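Local coordinates for protein peptidoglycan-binding domain 1 (Burkholderia, PDB 5NM7) that probably cleaves the glycan strands of bacterial cell-wall peptidoglycan, as a modular phage endolysin joining a peptidoglycan-binding domain to an N-acetylmuramidase, lysozyme-like catalytic part, at residues Arg19-Ala24 with Ser63-Gly68; Asp85-Asp90 with Ala226-Lys231; Glu118-Tyr123 with Ser146-Tyr151. All coordinates share one frame; numbering follows the deposited sequence.

In the fold
From the N terminus, contact 1 comes first, in the peptidoglycan-binding region. It brings the end of helix 12-23 against the end of helix 59-67 and closes a loop of 38 residues that contains helix 36-48. The chain then runs into helix 77-87, whose end opens contact 2. The loop closed by contact 2 is far longer: 135 residues pass before the end of helix 222-229 returns. Contact 3, in the N-acetylmuramidase region, opens and closes within this span, tying the start of helix 119-128 to the loop before helix 156-167. No two contacts cross or touch, and the centres of contacts 1 and 3 lie about 44 Å apart, on opposite sides of the chain's centre.

Contact 1: Arg19-Ala24 with Ser63-Gly68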
ATOM      1  N   ARG A  19     -12.503  10.569  22.913  1.00 24.74           N
ATOM      2  CA  ARG A  19     -13.021  11.959  23.003  1.00 26.47           C
ATOM      3  C   ARG A  19     -13.111  12.647  21.649  1.00 26.15           C
ATOM      4  O   ARG A  19     -14.120  13.312  21.365  1.00 26.43           O
ATOM      5  CB  ARG A  19     -12.179  12.789  23.970  1.00 26.98           C
ATOM      6  CG  ARG A  19     -12.393  12.339  25.402  1.00 29.45           C
ATOM      7  CD  ARG A  19     -11.871  13.310  26.445  1.00 30.77           C
ATOM      8  NE  ARG A  19     -12.447  12.911  27.736  1.00 33.46           N
ATOM      9  CZ  ARG A  19     -11.832  12.189  28.676  1.00 37.13           C
ATOM     10  NH1 ARG A  19     -10.564  11.797  28.536  1.00 38.57           N
ATOM     11  NH2 ARG A  19     -12.497  11.865  29.787  1.00 36.63           N
ATOM     12  N   GLN A  20     -12.088  12.467  20.804  1.00 23.86           N
ATOM     13  CA  GLN A  20     -12.072  13.056  19.457  1.00 26.48           C
ATOM     14  C   GLN A  20     -13.184  12.455  18.587  1.00 26.73           C
ATOM     15  O   GLN A  20     -13.881  13.181  17.880  1.00 26.30           O
ATOM     16  CB  GLN A  20     -10.709  12.887  18.801  1.00 26.46           C
ATOM     17  CG  GLN A  20      -9.530  13.616  19.417  1.00 27.98           C
ATOM     18  CD  GLN A  20      -9.711  15.121  19.324  1.00 31.76           C
ATOM     19  OE1 GLN A  20      -9.291  15.752  18.333  1.00 39.83           O
ATOM     20  NE2 GLN A  20     -10.371  15.684  20.273  1.00 28.84           N
ATOM     21  N   LEU A  21     -13.371  11.142  18.677  1.00 24.40           N
ATOM     22  CA  LEU A  21     -14.468  10.492  17.961  1.00 24.36           C
ATOM     23  C   LEU A  21     -15.826  11.008  18.419  1.00 25.82           C
ATOM     24  O   LEU A  21     -16.721  11.216  17.598  1.00 26.79           O
ATOM     25  CB  LEU A  21     -14.397   8.975  18.105  1.00 22.58           C
ATOM     26  CG  LEU A  21     -13.145   8.343  17.458  1.00 22.52           C
ATOM     27  CD1 LEU A  21     -12.933   6.938  17.977  1.00 23.01           C
ATOM     28  CD2 LEU A  21     -13.283   8.332  15.932  1.00 24.19           C
ATOM     29  N   ILE A  22     -15.981  11.209  19.723  1.00 27.59           N
ATOM     30  CA  ILE A  22     -17.236  11.782  20.278  1.00 27.69           C
ATOM     31  C   ILE A  22     -17.440  13.221  19.787  1.00 26.95           C
ATOM     32  O   ILE A  22     -18.551  13.566  19.407  1.00 28.41           O
ATOM     33  CB  ILE A  22     -17.285  11.687  21.824  1.00 28.24           C
ATOM     34  CG1 ILE A  22     -17.360  10.225  22.285  1.00 25.76           C
ATOM     35  CG2 ILE A  22     -18.520  12.391  22.387  1.00 29.32           C
ATOM     36  CD1 ILE A  22     -16.829   9.977  23.669  1.00 28.26           C
ATOM     37  N   ALA A  23     -16.383  14.024  19.766  1.00 26.99           N
ATOM     38  CA  ALA A  23     -16.419  15.384  19.211  1.00 27.22           C
ATOM     39  C   ALA A  23     -16.832  15.396  17.737  1.00 29.54           C
ATOM     40  O   ALA A  23     -17.511  16.314  17.286  1.00 27.18           O
ATOM     41  CB  ALA A  23     -15.077  16.061  19.385  1.00 27.15           C
ATOM     42  N   ALA A  24     -16.462  14.339  17.005  1.00 29.46           N
ATOM     43  CA  ALA A  24     -16.917  14.144  15.617  1.00 29.86           C
ATOM     44  C   ALA A  24     -18.279  13.439  15.454  1.00 29.59           C
ATOM     45  O   ALA A  24     -18.687  13.124  14.326  1.00 31.87           O
ATOM     46  CB  ALA A  24     -15.839  13.385  14.842  1.00 29.95           C
ATOM     47  N   SER A  63      -5.081  13.021  11.311  1.00 26.12           N
ATOM     48  CA  SER A  63      -5.134  14.295  10.621  1.00 28.83           C
ATOM     49  C   SER A  63      -6.574  14.780  10.392  1.00 28.44           C
ATOM     50  O   SER A  63      -6.882  15.944  10.630  1.00 26.03           O
ATOM     51  CB  SER A  63      -4.315  14.250   9.314  1.00 30.49           C
ATOM     52  OG  SER A  63      -4.492  15.454   8.611  1.00 31.77           O
ATOM     53  N   THR A  64      -7.469  13.901   9.951  1.00 24.00           N
ATOM     54  CA  THR A  64      -8.863  14.296   9.739  1.00 26.06           C
ATOM     55  C   THR A  64      -9.576  14.512  11.049  1.00 27.39           C
ATOM     56  O   THR A  64     -10.379  15.444  11.211  1.00 26.07           O
ATOM     57  CB  THR A  64      -9.615  13.275   8.879  1.00 26.67           C
ATOM     58  OG1 THR A  64      -8.863  13.105   7.667  1.00 28.58           O
ATOM     59  CG2 THR A  64     -11.004  13.778   8.549  1.00 28.87           C
ATOM     60  N   LEU A  65      -9.249  13.666  11.997  1.00 25.95           N
ATOM     61  CA  LEU A  65      -9.960  13.684  13.237  1.00 28.20           C
ATOM     62  C   LEU A  65      -9.585  14.906  14.096  1.00 28.11           C
ATOM     63  O   LEU A  65     -10.447  15.457  14.817  1.00 30.67           O
ATOM     64  CB  LEU A  65      -9.671  12.362  13.940  1.00 29.86           C
ATOM     65  CG  LEU A  65     -10.484  12.011  15.137  1.00 30.52           C
ATOM     66  CD1 LEU A  65     -11.967  11.990  14.822  1.00 31.04           C
ATOM     67  CD2 LEU A  65      -9.993  10.666  15.623  1.00 32.66           C
ATOM     68  N   SER A  66      -8.341  15.361  13.982  1.00 26.86           N
ATOM     69  CA  SER A  66      -7.826  16.499  14.760  1.00 31.39           C
ATOM     70  C   SER A  66      -7.930  17.837  14.040  1.00 30.63           C
ATOM     71  O   SER A  66      -7.973  18.881  14.713  1.00 28.59           O
ATOM     72  CB  SER A  66      -6.374  16.252  15.171  1.00 33.69           C
ATOM     73  OG  SER A  66      -5.472  16.476  14.088  1.00 37.30           O
ATOM     74  N   ALA A  67      -7.939  17.826  12.695  1.00 29.39           N
ATOM     75  CA  ALA A  67      -7.903  19.072  11.899  1.00 29.68           C
ATOM     76  C   ALA A  67      -8.902  19.171  10.748  1.00 25.50           C
ATOM     77  O   ALA A  67      -8.909  20.173  10.031  1.00 23.58           O
ATOM     78  CB  ALA A  67      -6.487  19.318  11.373  1.00 31.41           C
ATOM     79  N   GLY A  68      -9.718  18.146  10.527  1.00 23.28           N
ATOM     80  CA  GLY A  68     -10.669  18.132   9.440  1.00 23.39           C
ATOM     81  C   GLY A  68     -10.111  18.177   8.031  1.00 24.38           C
ATOM     82  O   GLY A  68     -10.845  18.487   7.098  1.00 26.89           O
TER
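Leu65 packs against Gln20, Leu21 and Ala24 in a helix-helix contact at the surface of the putative peptidoglycan-binding domain, whose three helices 12-23, 36-48 and 59-67 form a small bundle. It illustrates how one well-aimed side chain can join two helix ends. The axes of the segments 19-23 and 63-67 pass 9.8 Å apart and cross at 67°, so the backbones approach at one place, where the CA atoms of Gln20 and Leu65 are 6.6 Å apart.

Leu65 carries most of the contact. Its CG is swung trans to the backbone N (chi1 -169°), which carries the isopropyl end toward helix 12-23. There Leu65 CG lies 3.8 Å from Gln20 CB. Of its two methyls, CD2 lies by Gln20 CB and Leu21 CD2, while CD1 reaches in to 4.1 Å from Ala24 CB, just past the end of helix 12-23, and also rests near the Gln20 carbonyl. Leu21 starts out turned from the partner helix, yet its CD2 comes back to touch both Leu65 methyls, 4.0 Å from Leu65 CD1, the two leucines crossing roughly at right angles.

In Gln20 a bend at chi2 (-64°) brings OE1 alongside the backbone at Leu65 and Ser66, 3.9 Å from Ser66 CA, with no hydrogen bond made there. The hydroxyl of Ser66 turns to its own helix, bonding to Trp62 O. Phe45 of helix 36-48 touches both Ala24 and Leu65, bringing the third helix into the same apolar cluster.

No hydrogen bond links the two segments. The union of these helices therefore rests on modest apolar packing at the surface: a leucine end lodged against the CB of a glutamine and the methyls of Leu21 and Ala24.

Contact 2: Asp85-Asp90 with Ala226-Lys231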
ATOM      1  N   ASP A  85     -14.682  -3.996  -7.928  1.00 22.30           N
ATOM      2  CA  ASP A  85     -15.376  -4.119  -9.217  1.00 23.50           C
ATOM      3  C   ASP A  85     -14.451  -4.476 -10.362  1.00 23.10           C
ATOM      4  O   ASP A  85     -14.784  -5.357 -11.180  1.00 26.04           O
ATOM      5  CB  ASP A  85     -16.139  -2.852  -9.531  1.00 27.12           C
ATOM      6  CG  ASP A  85     -17.257  -2.563  -8.514  1.00 31.08           C
ATOM      7  OD1 ASP A  85     -17.676  -3.482  -7.776  1.00 36.96           O
ATOM      8  OD2 ASP A  85     -17.716  -1.420  -8.471  1.00 35.84           O
ATOM      9  N   ARG A  86     -13.299  -3.804 -10.446  1.00 20.05           N
ATOM     10  CA  ARG A  86     -12.326  -4.111 -11.471  1.00 21.97           C
ATOM     11  C   ARG A  86     -11.839  -5.549 -11.443  1.00 21.93           C
ATOM     12  O   ARG A  86     -11.582  -6.154 -12.502  1.00 22.74           O
ATOM     13  CB  ARG A  86     -11.115  -3.168 -11.404  1.00 24.31           C
ATOM     14  CG  ARG A  86     -11.397  -1.762 -11.832  1.00 28.51           C
ATOM     15  CD  ARG A  86     -11.502  -1.703 -13.354  1.00 29.77           C
ATOM     16  NE  ARG A  86     -10.289  -2.190 -13.989  1.00 34.57           N
ATOM     17  CZ  ARG A  86      -9.166  -1.506 -14.008  1.00 30.19           C
ATOM     18  NH1 ARG A  86      -9.150  -0.309 -13.458  1.00 35.13           N
ATOM     19  NH2 ARG A  86      -8.087  -1.990 -14.602  1.00 27.74           N
ATOM     20  N   LEU A  87     -11.620  -6.061 -10.234  1.00 20.92           N
ATOM     21  CA  LEU A  87     -11.070  -7.395 -10.033  1.00 20.72           C
ATOM     22  C   LEU A  87     -12.110  -8.499  -9.998  1.00 21.46           C
ATOM     23  O   LEU A  87     -11.739  -9.667 -10.119  1.00 21.28           O
ATOM     24  CB  LEU A  87     -10.264  -7.437  -8.720  1.00 18.88           C
ATOM     25  CG  LEU A  87      -9.008  -6.561  -8.697  1.00 17.71           C
ATOM     26  CD1 LEU A  87      -8.554  -6.375  -7.275  1.00 17.44           C
ATOM     27  CD2 LEU A  87      -7.913  -7.185  -9.501  1.00 19.72           C
ATOM     28  N   GLN A  88     -13.382  -8.132  -9.813  1.00 22.01           N
ATOM     29  CA  GLN A  88     -14.463  -9.085  -9.519  1.00 24.08           C
ATOM     30  C   GLN A  88     -14.097  -9.924  -8.293  1.00 24.85           C
ATOM     31  O   GLN A  88     -14.148 -11.157  -8.290  1.00 22.95           O
ATOM     32  CB  GLN A  88     -14.804  -9.955 -10.754  1.00 27.96           C
ATOM     33  CG  GLN A  88     -15.320  -9.147 -11.928  1.00 35.86           C
ATOM     34  CD  GLN A  88     -16.708  -8.604 -11.684  1.00 36.66           C
ATOM     35  OE1 GLN A  88     -17.656  -9.376 -11.457  1.00 44.18           O
ATOM     36  NE2 GLN A  88     -16.819  -7.271 -11.593  1.00 46.59           N
ATOM     37  N   VAL A  89     -13.665  -9.213  -7.253  1.00 23.09           N
ATOM     38  CA  VAL A  89     -13.265  -9.796  -5.981  1.00 23.41           C
ATOM     39  C   VAL A  89     -14.189  -9.169  -4.935  1.00 25.85           C
ATOM     40  O   VAL A  89     -14.595  -8.014  -5.044  1.00 22.85           O
ATOM     41  CB  VAL A  89     -11.767  -9.499  -5.721  1.00 25.35           C
ATOM     42  CG1 VAL A  89     -11.357  -9.807  -4.283  1.00 26.39           C
ATOM     43  CG2 VAL A  89     -10.866 -10.267  -6.692  1.00 24.92           C
ATOM     44  N   ASP A  90     -14.545  -9.966  -3.932  1.00 25.86           N
ATOM     45  CA  ASP A  90     -15.376  -9.544  -2.835  1.00 27.42           C
ATOM     46  C   ASP A  90     -14.696  -8.308  -2.185  1.00 23.73           C
ATOM     47  O   ASP A  90     -13.478  -8.265  -2.030  1.00 23.05           O
ATOM     48  CB  ASP A  90     -15.564 -10.739  -1.862  1.00 31.58           C
ATOM     49  CG  ASP A  90     -16.555 -11.837  -2.404  1.00 38.71           C
ATOM     50  OD1 ASP A  90     -17.352 -11.599  -3.346  1.00 45.99           O
ATOM     51  OD2 ASP A  90     -16.547 -12.954  -1.852  1.00 42.07           O
ATOM     52  N   ALA A 226      -7.001 -15.526  -9.570  1.00 16.70           N
ATOM     53  CA  ALA A 226      -7.908 -16.592  -9.146  1.00 18.16           C
ATOM     54  C   ALA A 226      -7.727 -16.891  -7.683  1.00 18.39           C
ATOM     55  O   ALA A 226      -8.719 -17.167  -7.004  1.00 18.76           O
ATOM     56  CB  ALA A 226      -7.720 -17.849  -9.991  1.00 18.89           C
ATOM     57  N   ALA A 227      -6.479 -16.812  -7.195  1.00 17.87           N
ATOM     58  CA  ALA A 227      -6.192 -17.081  -5.791  1.00 18.13           C
ATOM     59  C   ALA A 227      -6.875 -16.030  -4.925  1.00 18.42           C
ATOM     60  O   ALA A 227      -7.504 -16.361  -3.938  1.00 18.81           O
ATOM     61  CB  ALA A 227      -4.723 -17.146  -5.526  1.00 18.44           C
ATOM     62  N   LEU A 228      -6.807 -14.770  -5.356  1.00 17.27           N
ATOM     63  CA  LEU A 228      -7.452 -13.712  -4.655  1.00 16.97           C
ATOM     64  C   LEU A 228      -8.967 -13.843  -4.664  1.00 18.89           C
ATOM     65  O   LEU A 228      -9.629 -13.745  -3.633  1.00 19.02           O
ATOM     66  CB  LEU A 228      -7.017 -12.359  -5.240  1.00 18.52           C
ATOM     67  CG  LEU A 228      -7.614 -11.146  -4.539  1.00 18.09           C
ATOM     68  CD1 LEU A 228      -7.312 -11.156  -3.057  1.00 18.63           C
ATOM     69  CD2 LEU A 228      -7.061  -9.916  -5.206  1.00 20.22           C
ATOM     70  N   ARG A 229      -9.527 -14.131  -5.834  1.00 18.89           N
ATOM     71  CA  ARG A 229     -10.960 -14.260  -5.962  1.00 19.66           C
ATOM     72  C   ARG A 229     -11.494 -15.348  -5.064  1.00 20.13           C
ATOM     73  O   ARG A 229     -12.576 -15.183  -4.519  1.00 21.20           O
ATOM     74  CB  ARG A 229     -11.354 -14.563  -7.404  1.00 19.95           C
ATOM     75  CG  ARG A 229     -11.263 -13.335  -8.281  1.00 23.93           C
ATOM     76  CD  ARG A 229     -11.616 -13.716  -9.703  1.00 25.78           C
ATOM     77  NE  ARG A 229     -11.716 -12.553 -10.568  1.00 27.27           N
ATOM     78  CZ  ARG A 229     -11.730 -12.623 -11.890  1.00 29.77           C
ATOM     79  NH1 ARG A 229     -11.651 -13.807 -12.510  1.00 31.18           N
ATOM     80  NH2 ARG A 229     -11.831 -11.521 -12.602  1.00 31.14           N
ATOM     81  N   SER A 230     -10.737 -16.438  -4.944  1.00 20.28           N
ATOM     82  CA  SER A 230     -11.178 -17.641  -4.226  1.00 22.91           C
ATOM     83  C   SER A 230     -10.689 -17.607  -2.744  1.00 22.64           C
ATOM     84  O   SER A 230     -10.836 -18.585  -2.012  1.00 23.67           O
ATOM     85  CB  SER A 230     -10.760 -18.882  -5.034  1.00 24.26           C
ATOM     86  OG  SER A 230      -9.357 -19.161  -4.962  1.00 28.89           O
ATOM     87  N   LYS A 231     -10.128 -16.463  -2.331  1.00 21.73           N
ATOM     88  CA  LYS A 231      -9.637 -16.233  -0.977  1.00 23.45           C
ATOM     89  C   LYS A 231      -8.646 -17.283  -0.529  1.00 21.53           C
ATOM     90  O   LYS A 231      -8.694 -17.779   0.614  1.00 23.60           O
ATOM     91  CB  LYS A 231     -10.799 -16.101   0.006  1.00 26.86           C
ATOM     92  CG  LYS A 231     -11.801 -15.013  -0.326  1.00 32.21           C
ATOM     93  CD  LYS A 231     -13.037 -15.610  -1.003  1.00 37.26           C
ATOM     94  CE  LYS A 231     -14.309 -14.940  -0.555  1.00 43.63           C
ATOM     95  NZ  LYS A 231     -15.495 -15.558  -1.219  1.00 45.84           N
TER
HETATM   96  O   HOH W   1     -14.169 -12.799  -4.421  1.00 28.24           O
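Arg229 grips Leu87 O where two helix ends meet, each finished by a Schellman motif with a residue of positive phi at C-prime: Gln88 behind helix 77-87 and Lys231 behind helix 222-229. The principle at work is that carbonyls at a helix C terminus can be taken up by a basic side chain. The Arg229 chain, extended from CG to NE, lays the edge of its guanidinium against that oxygen and gives it two N-H groups. NE is 2.9 Å from Leu87 O and approaches nearly in line with the carbonyl bond (C=O...N 163°). NH2, at 3.1 Å from the same Leu87 O, comes from above the carbonyl plane, 49° out of it. Leu87 O stays close to the guanidinium plane, so the side-on pair fixes the rotation of the arginine end. The positive charge probably also suits the negative end of the helix dipole.

Beneath this polar grip lies an apolar seam. Val89 CG2 presses to 3.5 Å from Arg229 CG, while Val89 CG1 sits 4.0 Å from Leu228 CG. Val94 and Val97 of helix 91-101 continue the packing around Val89 and Leu228. The neighbouring Arg86 pairs with Glu212 of helix 207-219 and contacts a bound glycine.

Gln88 folds back on its own helix, its NE2 bonding to Asp85 O at 2.8 Å on a lone pair in the carbonyl plane. At the far end, Lys231, kinked at chi2 and chi3, curls its ammonium to Asp90, which occupies the N-cap position of the next helix, though its side chain makes no capping bond; Lys231 NZ and Asp90 OD2 form a salt bridge 2.9 Å long. Between the arginine grip and the salt bridge, water 1 spans the segments, accepting from Asp90 N and donating to Arg229 O, each 2.9 Å away.

Contact 3: Glu118-Tyr123 with Ser146-Tyr151; sequences ERHIMY and SKRGGY
Glu118, at the N-cap position of helix 119-128, begins a surface contact in which a helix start holds an irregular loop of the N-acetylmuramidase region. Its OE1 takes a short bond, 2.5 Å, from Tyr151 OH on the syn lone pair, with carboxylate and phenol ring planes almost perpendicular (86°). Water 2 donates to the same oxygen and accepts from Gly149 N.

Arg119 follows, gripping the loop backbone. Its NE lies 2.8 Å from Lys147 O, and NH2 reaches Arg148 O at 3.1 Å, tilted well out of that carbonyl plane. Gly149 O stands over one face of the guanidinium, while water 3 connects this oxygen to Arg119 N.

His120 has CG between backbone N and carbonyl carbon (chi1 75°), which turns the ring to Arg148. Arg148 CB makes a CH-pi contact, 3.9 Å from the ring centroid; farther along, the Arg148 guanidinium is inclined 33° to the ring and has His120 NE2 over its centre. His120 ND1 is hydrogen-bonded to water 2.

One turn later Ser146 CB sits over one face of the Tyr123 ring, toward its rim, 4.0 Å from Tyr123 CE2.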
ATOM      1  N   GLU A 118      16.062  -1.241  -7.180  1.00 17.48           N
ATOM      2  CA  GLU A 118      16.534  -2.625  -7.179  1.00 19.04           C
ATOM      3  C   GLU A 118      17.686  -2.774  -8.175  1.00 20.18           C
ATOM      4  O   GLU A 118      17.469  -2.910  -9.393  1.00 20.00           O
ATOM      5  CB  GLU A 118      15.405  -3.579  -7.571  1.00 19.67           C
ATOM      6  CG  GLU A 118      14.183  -3.554  -6.647  1.00 20.98           C
ATOM      7  CD  GLU A 118      14.407  -4.268  -5.331  1.00 21.15           C
ATOM      8  OE1 GLU A 118      15.516  -4.750  -5.093  1.00 23.27           O
ATOM      9  OE2 GLU A 118      13.445  -4.343  -4.532  1.00 23.07           O
ATOM     10  N   ARG A 119      18.903  -2.720  -7.644  1.00 20.48           N
ATOM     11  CA  ARG A 119      20.115  -2.726  -8.454  1.00 21.59           C
ATOM     12  C   ARG A 119      20.288  -3.984  -9.282  1.00 22.10           C
ATOM     13  O   ARG A 119      20.892  -3.937 -10.360  1.00 22.51           O
ATOM     14  CB  ARG A 119      21.343  -2.524  -7.584  1.00 22.25           C
ATOM     15  CG  ARG A 119      21.601  -3.625  -6.589  1.00 23.67           C
ATOM     16  CD  ARG A 119      22.819  -3.306  -5.779  1.00 25.92           C
ATOM     17  NE  ARG A 119      23.139  -4.379  -4.867  1.00 25.48           N
ATOM     18  CZ  ARG A 119      23.972  -4.281  -3.834  1.00 27.72           C
ATOM     19  NH1 ARG A 119      24.635  -3.142  -3.589  1.00 28.23           N
ATOM     20  NH2 ARG A 119      24.129  -5.327  -3.037  1.00 29.59           N
ATOM     21  N   HIS A 120      19.772  -5.102  -8.764  1.00 23.09           N
ATOM     22  CA  HIS A 120      19.803  -6.368  -9.538  1.00 24.93           C
ATOM     23  C   HIS A 120      18.828  -6.382 -10.706  1.00 24.35           C
ATOM     24  O   HIS A 120      19.107  -7.008 -11.733  1.00 26.58           O
ATOM     25  CB  HIS A 120      19.665  -7.573  -8.606  1.00 25.04           C
ATOM     26  CG  HIS A 120      18.293  -7.794  -8.094  1.00 24.93           C
ATOM     27  ND1 HIS A 120      17.701  -6.971  -7.156  1.00 25.00           N
ATOM     28  CD2 HIS A 120      17.379  -8.752  -8.384  1.00 25.82           C
ATOM     29  CE1 HIS A 120      16.474  -7.404  -6.912  1.00 27.19           C
ATOM     30  NE2 HIS A 120      16.271  -8.504  -7.618  1.00 25.55           N
ATOM     31  N   ILE A 121      17.710  -5.667 -10.595  1.00 21.75           N
ATOM     32  CA  ILE A 121      16.829  -5.480 -11.718  1.00 23.84           C
ATOM     33  C   ILE A 121      17.414  -4.464 -12.701  1.00 25.19           C
ATOM     34  O   ILE A 121      17.226  -4.593 -13.921  1.00 24.87           O
ATOM     35  CB  ILE A 121      15.403  -5.055 -11.278  1.00 22.45           C
ATOM     36  CG1 ILE A 121      14.807  -6.077 -10.292  1.00 22.81           C
ATOM     37  CG2 ILE A 121      14.485  -4.890 -12.469  1.00 21.88           C
ATOM     38  CD1 ILE A 121      14.733  -7.504 -10.819  1.00 24.93           C
ATOM     39  N   MET A 122      18.081  -3.419 -12.197  1.00 23.56           N
ATOM     40  CA  MET A 122      18.765  -2.481 -13.102  1.00 24.88           C
ATOM     41  C   MET A 122      19.768  -3.248 -13.976  1.00 26.72           C
ATOM     42  O   MET A 122      19.762  -3.092 -15.202  1.00 30.84           O
ATOM     43  CB  MET A 122      19.516  -1.396 -12.341  1.00 24.32           C
ATOM     44  CG  MET A 122      20.158  -0.344 -13.257  1.00 24.42           C
ATOM     45  SD  MET A 122      18.958   0.651 -14.105  1.00 27.32           S
ATOM     46  CE  MET A 122      19.970   2.051 -14.611  1.00 27.16           C
ATOM     47  N   TYR A 123      20.588  -4.064 -13.333  1.00 28.80           N
ATOM     48  CA  TYR A 123      21.523  -4.956 -14.018  1.00 33.17           C
ATOM     49  C   TYR A 123      20.822  -5.711 -15.164  1.00 33.14           C
ATOM     50  O   TYR A 123      21.272  -5.707 -16.320  1.00 31.89           O
ATOM     51  CB  TYR A 123      22.127  -5.943 -13.014  1.00 33.76           C
ATOM     52  CG  TYR A 123      23.119  -6.897 -13.635  1.00 42.06           C
ATOM     53  CD1 TYR A 123      24.385  -6.453 -14.052  1.00 44.04           C
ATOM     54  CD2 TYR A 123      22.793  -8.238 -13.838  1.00 46.31           C
ATOM     55  CE1 TYR A 123      25.304  -7.319 -14.634  1.00 46.89           C
ATOM     56  CE2 TYR A 123      23.707  -9.112 -14.417  1.00 49.04           C
ATOM     57  CZ  TYR A 123      24.955  -8.649 -14.810  1.00 49.96           C
ATOM     58  OH  TYR A 123      25.861  -9.513 -15.384  1.00 55.02           O
ATOM     59  N   SER A 146      24.479  -7.760  -9.820  1.00 40.10           N
ATOM     60  CA  SER A 146      23.686  -8.997  -9.888  1.00 41.57           C
ATOM     61  C   SER A 146      23.211  -9.450  -8.496  1.00 38.84           C
ATOM     62  O   SER A 146      22.275 -10.223  -8.385  1.00 38.32           O
ATOM     63  CB  SER A 146      24.476 -10.121 -10.580  1.00 43.02           C
ATOM     64  OG  SER A 146      25.580 -10.530  -9.788  1.00 46.17           O
ATOM     65  N   LYS A 147      23.889  -8.982  -7.454  1.00 40.14           N
ATOM     66  CA  LYS A 147      23.475  -9.168  -6.059  1.00 39.78           C
ATOM     67  C   LYS A 147      22.430  -8.120  -5.649  1.00 37.00           C
ATOM     68  O   LYS A 147      22.607  -6.923  -5.870  1.00 30.59           O
ATOM     69  CB  LYS A 147      24.668  -9.036  -5.106  1.00 45.93           C
ATOM     70  CG  LYS A 147      25.223 -10.335  -4.568  1.00 51.98           C
ATOM     71  CD  LYS A 147      26.672 -10.089  -4.138  1.00 57.69           C
ATOM     72  CE  LYS A 147      27.138 -11.021  -3.004  1.00 63.21           C
ATOM     73  NZ  LYS A 147      26.684 -10.515  -1.666  1.00 65.23           N
ATOM     74  N   ARG A 148      21.363  -8.588  -5.025  1.00 33.30           N
ATOM     75  CA  ARG A 148      20.309  -7.718  -4.531  1.00 33.45           C
ATOM     76  C   ARG A 148      20.797  -6.927  -3.331  1.00 30.63           C
ATOM     77  O   ARG A 148      21.759  -7.328  -2.645  1.00 28.26           O
ATOM     78  CB  ARG A 148      19.019  -8.518  -4.276  1.00 38.50           C
ATOM     79  CG  ARG A 148      18.875  -9.327  -3.019  1.00 45.39           C
ATOM     80  CD  ARG A 148      17.474  -9.914  -3.044  1.00 49.23           C
ATOM     81  NE  ARG A 148      17.340 -10.753  -4.238  1.00 54.53           N
ATOM     82  CZ  ARG A 148      16.209 -11.046  -4.882  1.00 56.41           C
ATOM     83  NH1 ARG A 148      16.269 -11.822  -5.964  1.00 56.26           N
ATOM     84  NH2 ARG A 148      15.023 -10.584  -4.474  1.00 55.54           N
ATOM     85  N   GLY A 149      20.161  -5.783  -3.113  1.00 27.67           N
ATOM     86  CA  GLY A 149      20.388  -4.978  -1.927  1.00 25.41           C
ATOM     87  C   GLY A 149      20.977  -3.609  -2.197  1.00 23.89           C
ATOM     88  O   GLY A 149      20.830  -3.093  -3.285  1.00 23.55           O
ATOM     89  N   GLY A 150      21.655  -3.067  -1.179  1.00 22.58           N
ATOM     90  CA  GLY A 150      22.220  -1.709  -1.216  1.00 22.75           C
ATOM     91  C   GLY A 150      21.174  -0.655  -0.888  1.00 22.69           C
ATOM     92  O   GLY A 150      21.424   0.537  -1.031  1.00 21.67           O
ATOM     93  N   TYR A 151      20.000  -1.070  -0.426  1.00 20.63           N
ATOM     94  CA  TYR A 151      18.891  -0.154  -0.163  1.00 20.90           C
ATOM     95  C   TYR A 151      19.221   0.896   0.882  1.00 21.82           C
ATOM     96  O   TYR A 151      19.851   0.594   1.912  1.00 20.59           O
ATOM     97  CB  TYR A 151      17.654  -0.905   0.353  1.00 21.40           C
ATOM     98  CG  TYR A 151      17.264  -2.096  -0.488  1.00 21.91           C
ATOM     99  CD1 TYR A 151      16.875  -1.940  -1.812  1.00 21.18           C
ATOM    100  CD2 TYR A 151      17.308  -3.383   0.049  1.00 23.74           C
ATOM    101  CE1 TYR A 151      16.513  -3.040  -2.585  1.00 21.40           C
ATOM    102  CE2 TYR A 151      16.949  -4.489  -0.704  1.00 24.41           C
ATOM    103  CZ  TYR A 151      16.576  -4.319  -2.026  1.00 24.22           C
ATOM    104  OH  TYR A 151      16.202  -5.421  -2.750  1.00 24.32           O
TER
HETATM  105  O   HOH W   2      18.443  -4.922  -5.256  1.00 23.15           O
HETATM  106  O   HOH W   3      19.132  -1.855  -4.867  1.00 20.89           O